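Putative phosphohistidine phosphatase, SixA (Nakamurella multipartita, PDB 4HBZ) probably removes phosphate from phosphohistidine or a related phosphorylated substrate, as a putative SixA-type member of the histidine phosphatase superfamily. Local coordinates at residues G18-A29 with F154-T165. Sequence-based numbering, arbitrary orientation.
Sequences GARTLVLMRHAA and FAAGTFAVLSTT
Arg26 runs along residues 154-156, at the entrance to a turn, a worked example of how an arginine can tie the end of an inner strand to the loop leading into its neighbour. Its CB sits 3.7 Å from Phe154 CE1, at the edge of the ring, one face of which is covered over its centre by Thr158 CG2. CG and CD pass along Ala156, with CD 3.6 Å from Ala156 CA. With CG anti to the backbone N (chi1 178°) and the chain extended onward to NE, the guanidinium is carried past Ala156, whose N and CB lie over one of its faces. At the tip NH1 donates to Phe154 O over 2.8 Å, the acceptor lying in the guanidinium plane.

The type II turn that follows ends at Thr158, whose O receives Arg26 N at 3.0 Å, continuing the antiparallel pairing that runs from Met25-Phe159 to Arg20-Thr164. Leu24 CD1 meets Leu162 CD1 at 3.8 Å, the two side chains crossing at about a right angle.

Strand 20-26 also bonds to strand 114-119. Arg26 and His27 occupy the place of the family's Arg-His motif, so His27 probably takes up the phosphoryl group and Arg26 probably lines the phosphate pocket, as in relatives. His27 ND1 donates to Ala28 O (2.8 Å, 173°), in the ring plane; this holds the imidazole's rotation and makes NE2 the likely nitrogen to accept phosphate.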
loop_
_atom_site.group_PDB
_atom_site.type_symbol
_atom_site.label_atom_id
_atom_site.label_comp_id
_atom_site.label_asym_id
_atom_site.label_seq_id
_atom_site.Cartn_x
_atom_site.Cartn_y
_atom_site.Cartn_z
ATOM N N GLY A 18 7.903 19.403 -0.477
ATOM C CA GLY A 18 6.917 18.666 -1.170
ATOM C C GLY A 18 6.705 17.306 -0.528
ATOM O O GLY A 18 7.631 16.734 0.078
ATOM N N ALA A 19 5.503 16.826 -0.624
ATOM C CA ALA A 19 5.127 15.575 -0.021
ATOM C C ALA A 19 5.102 14.469 -1.064
ATOM O O ALA A 19 4.703 14.671 -2.229
ATOM C CB ALA A 19 3.762 15.722 0.576
ATOM N N ARG A 20 5.455 13.289 -0.630
ATOM C CA ARG A 20 5.359 12.084 -1.420
ATOM C C ARG A 20 4.111 11.328 -1.015
ATOM O O ARG A 20 3.657 11.462 0.137
ATOM C CB ARG A 20 6.595 11.246 -1.174
ATOM C CG ARG A 20 7.811 11.857 -1.816
ATOM C CD ARG A 20 9.067 11.164 -1.362
ATOM N NE ARG A 20 10.196 11.827 -1.988
ATOM C CZ ARG A 20 10.683 12.982 -1.548
ATOM N NH1 ARG A 20 10.112 13.605 -0.502
ATOM N NH2 ARG A 20 11.710 13.530 -2.162
ATOM N N THR A 21 3.543 10.563 -1.953
ATOM C CA THR A 21 2.293 9.833 -1.719
ATOM C C THR A 21 2.555 8.342 -1.774
ATOM O O THR A 21 3.128 7.846 -2.743
ATOM C CB THR A 21 1.253 10.183 -2.776
ATOM O OG1 THR A 21 0.977 11.620 -2.733
ATOM C CG2 THR A 21 -0.001 9.411 -2.605
ATOM N N LEU A 22 2.171 7.676 -0.717
ATOM C CA LEU A 22 2.296 6.243 -0.589
ATOM C C LEU A 22 0.946 5.575 -0.524
ATOM O O LEU A 22 0.085 5.994 0.252
ATOM C CB LEU A 22 3.051 5.910 0.699
ATOM C CG LEU A 22 3.246 4.448 1.016
ATOM C CD1 LEU A 22 4.108 3.772 -0.026
ATOM C CD2 LEU A 22 3.864 4.255 2.416
ATOM N N VAL A 23 0.710 4.579 -1.364
ATOM C CA VAL A 23 -0.549 3.844 -1.374
ATOM C C VAL A 23 -0.222 2.410 -0.943
ATOM O O VAL A 23 0.620 1.742 -1.581
ATOM C CB VAL A 23 -1.219 3.813 -2.757
ATOM C CG1 VAL A 23 -2.552 3.081 -2.643
ATOM C CG2 VAL A 23 -1.437 5.237 -3.247
ATOM N N LEU A 24 -0.830 1.976 0.145
ATOM C CA LEU A 24 -0.664 0.648 0.678
ATOM C C LEU A 24 -1.925 -0.160 0.420
ATOM O O LEU A 24 -2.954 0.161 0.999
ATOM C CB LEU A 24 -0.337 0.684 2.158
ATOM C CG LEU A 24 0.928 1.369 2.626
ATOM C CD1 LEU A 24 1.043 1.361 4.121
ATOM C CD2 LEU A 24 2.135 0.726 1.921
HETATM N N MSE A 25 -1.864 -1.179 -0.438
HETATM C CA MSE A 25 -3.033 -1.932 -0.868
HETATM C C MSE A 25 -2.918 -3.352 -0.463
HETATM O O MSE A 25 -1.907 -4.016 -0.730
HETATM C CB MSE A 25 -3.172 -1.805 -2.396
HETATM C CG MSE A 25 -4.453 -2.486 -2.848
HETATM SE SE MSE A 25 -4.818 -2.026 -4.728
HETATM C CE MSE A 25 -6.629 -2.856 -4.817
ATOM N N ARG A 26 -4.012 -3.875 0.063
ATOM C CA ARG A 26 -4.160 -5.330 0.244
ATOM C C ARG A 26 -4.816 -5.904 -1.016
ATOM O O ARG A 26 -5.800 -5.346 -1.526
ATOM C CB ARG A 26 -5.037 -5.619 1.476
ATOM C CG ARG A 26 -5.278 -7.103 1.691
ATOM C CD ARG A 26 -6.194 -7.328 2.870
ATOM N NE ARG A 26 -6.405 -8.750 3.107
ATOM C CZ ARG A 26 -7.195 -9.227 4.076
ATOM N NH1 ARG A 26 -7.819 -8.436 4.898
ATOM N NH2 ARG A 26 -7.265 -10.546 4.260
ATOM N N HIS A 27 -4.267 -6.990 -1.531
ATOM C CA HIS A 27 -4.840 -7.630 -2.711
ATOM C C HIS A 27 -6.340 -7.877 -2.517
ATOM O O HIS A 27 -6.833 -8.077 -1.404
ATOM C CB HIS A 27 -4.147 -8.954 -3.049
ATOM C CG HIS A 27 -4.315 -10.003 -2.016
ATOM N ND1 HIS A 27 -5.467 -10.746 -1.872
ATOM C CD2 HIS A 27 -3.473 -10.408 -1.025
ATOM C CE1 HIS A 27 -5.331 -11.547 -0.840
ATOM N NE2 HIS A 27 -4.129 -11.371 -0.313
ATOM N N ALA A 28 -7.010 -7.965 -3.651
ATOM C CA ALA A 28 -8.447 -8.248 -3.655
ATOM C C ALA A 28 -8.729 -9.713 -3.403
ATOM O O ALA A 28 -7.830 -10.551 -3.323
ATOM C CB ALA A 28 -9.060 -7.756 -4.924
ATOM N N ALA A 29 -9.999 -10.023 -3.189
ATOM C CA ALA A 29 -10.429 -11.343 -2.723
ATOM C C ALA A 29 -10.008 -12.445 -3.677
ATOM O O ALA A 29 -10.145 -12.310 -4.922
ATOM C CB ALA A 29 -11.924 -11.358 -2.513
ATOM N N PHE A 154 -9.686 -3.548 7.202
ATOM C CA PHE A 154 -8.783 -3.562 6.065
ATOM C C PHE A 154 -8.981 -4.843 5.288
ATOM O O PHE A 154 -8.067 -5.669 5.114
ATOM C CB PHE A 154 -7.315 -3.315 6.537
ATOM C CG PHE A 154 -6.464 -2.557 5.541
ATOM C CD1 PHE A 154 -5.973 -3.168 4.409
ATOM C CD2 PHE A 154 -6.209 -1.223 5.710
ATOM C CE1 PHE A 154 -5.220 -2.486 3.476
ATOM C CE2 PHE A 154 -5.447 -0.546 4.795
ATOM C CZ PHE A 154 -4.947 -1.176 3.672
ATOM N N ALA A 155 -10.193 -4.992 4.728
ATOM C CA ALA A 155 -10.546 -6.192 3.968
ATOM C C ALA A 155 -9.794 -6.268 2.659
ATOM O O ALA A 155 -9.259 -5.283 2.191
ATOM C CB ALA A 155 -12.038 -6.125 3.654
ATOM N N ALA A 156 -9.775 -7.432 2.045
ATOM C CA ALA A 156 -9.145 -7.632 0.768
ATOM C C ALA A 156 -9.630 -6.579 -0.236
ATOM O O ALA A 156 -10.834 -6.401 -0.445
ATOM C CB ALA A 156 -9.477 -9.029 0.243
ATOM N N GLY A 157 -8.681 -5.888 -0.860
ATOM C CA GLY A 157 -8.967 -4.839 -1.829
ATOM C C GLY A 157 -8.868 -3.431 -1.290
ATOM O O GLY A 157 -8.876 -2.457 -2.052
ATOM N N THR A 158 -8.773 -3.303 0.044
ATOM C CA THR A 158 -8.634 -1.978 0.671
ATOM C C THR A 158 -7.311 -1.348 0.385
ATOM O O THR A 158 -6.311 -2.028 0.245
ATOM C CB THR A 158 -8.803 -2.112 2.204
ATOM O OG1 THR A 158 -10.069 -2.694 2.488
ATOM C CG2 THR A 158 -8.732 -0.797 2.955
ATOM N N PHE A 159 -7.288 -0.038 0.253
ATOM C CA PHE A 159 -6.006 0.659 0.263
ATOM C C PHE A 159 -6.064 1.897 1.116
ATOM O O PHE A 159 -7.089 2.499 1.333
ATOM C CB PHE A 159 -5.524 0.998 -1.160
ATOM C CG PHE A 159 -6.426 1.923 -1.942
ATOM C CD1 PHE A 159 -6.324 3.303 -1.844
ATOM C CD2 PHE A 159 -7.405 1.362 -2.778
ATOM C CE1 PHE A 159 -7.154 4.125 -2.586
ATOM C CE2 PHE A 159 -8.239 2.184 -3.492
ATOM C CZ PHE A 159 -8.092 3.545 -3.419
ATOM N N ALA A 160 -4.898 2.229 1.655
ATOM C CA ALA A 160 -4.649 3.462 2.433
ATOM C C ALA A 160 -3.729 4.380 1.672
ATOM O O ALA A 160 -2.788 3.908 0.986
ATOM C CB ALA A 160 -4.004 3.119 3.771
ATOM N N VAL A 161 -4.027 5.656 1.719
ATOM C CA VAL A 161 -3.236 6.677 1.076
ATOM C C VAL A 161 -2.594 7.515 2.174
ATOM O O VAL A 161 -3.285 8.034 3.059
ATOM C CB VAL A 161 -4.083 7.601 0.189
ATOM C CG1 VAL A 161 -3.200 8.661 -0.507
ATOM C CG2 VAL A 161 -4.905 6.808 -0.823
ATOM N N LEU A 162 -1.259 7.582 2.141
ATOM C CA LEU A 162 -0.489 8.306 3.115
ATOM C C LEU A 162 0.429 9.312 2.441
ATOM O O LEU A 162 0.722 9.181 1.274
ATOM C CB LEU A 162 0.343 7.355 3.978
ATOM C CG LEU A 162 -0.424 6.223 4.657
ATOM C CD1 LEU A 162 -0.336 4.941 3.854
ATOM C CD2 LEU A 162 0.067 5.993 6.082
ATOM N N SER A 163 0.849 10.324 3.196
ATOM C CA SER A 163 1.693 11.365 2.676
ATOM C C SER A 163 2.863 11.539 3.640
ATOM O O SER A 163 2.689 11.565 4.871
ATOM C CB SER A 163 0.890 12.662 2.609
ATOM O OG SER A 163 1.675 13.653 2.046
ATOM N N THR A 164 4.046 11.741 3.050
ATOM C CA THR A 164 5.279 11.956 3.847
ATOM C C THR A 164 6.087 13.077 3.230
ATOM O O THR A 164 6.206 13.189 1.997
ATOM C CB THR A 164 6.111 10.683 4.012
ATOM O OG1 THR A 164 7.203 10.920 4.940
ATOM C CG2 THR A 164 6.676 10.171 2.741
ATOM N N THR A 165 6.750 13.853 4.081
ATOM C CA THR A 165 7.741 14.766 3.578
ATOM C C THR A 165 9.134 14.184 3.558
ATOM O O THR A 165 10.034 14.836 2.995
ATOM C CB THR A 165 7.751 16.090 4.333
ATOM O OG1 THR A 165 8.023 15.855 5.721
ATOM C CG2 THR A 165 6.419 16.807 4.114
HETATM O O HOH W 1 9.878 17.177 1.238
HETATM O O HOH W 2 1.194 13.549 -0.876
HETATM O O HOH W 3 -11.788 -7.790 -2.836
#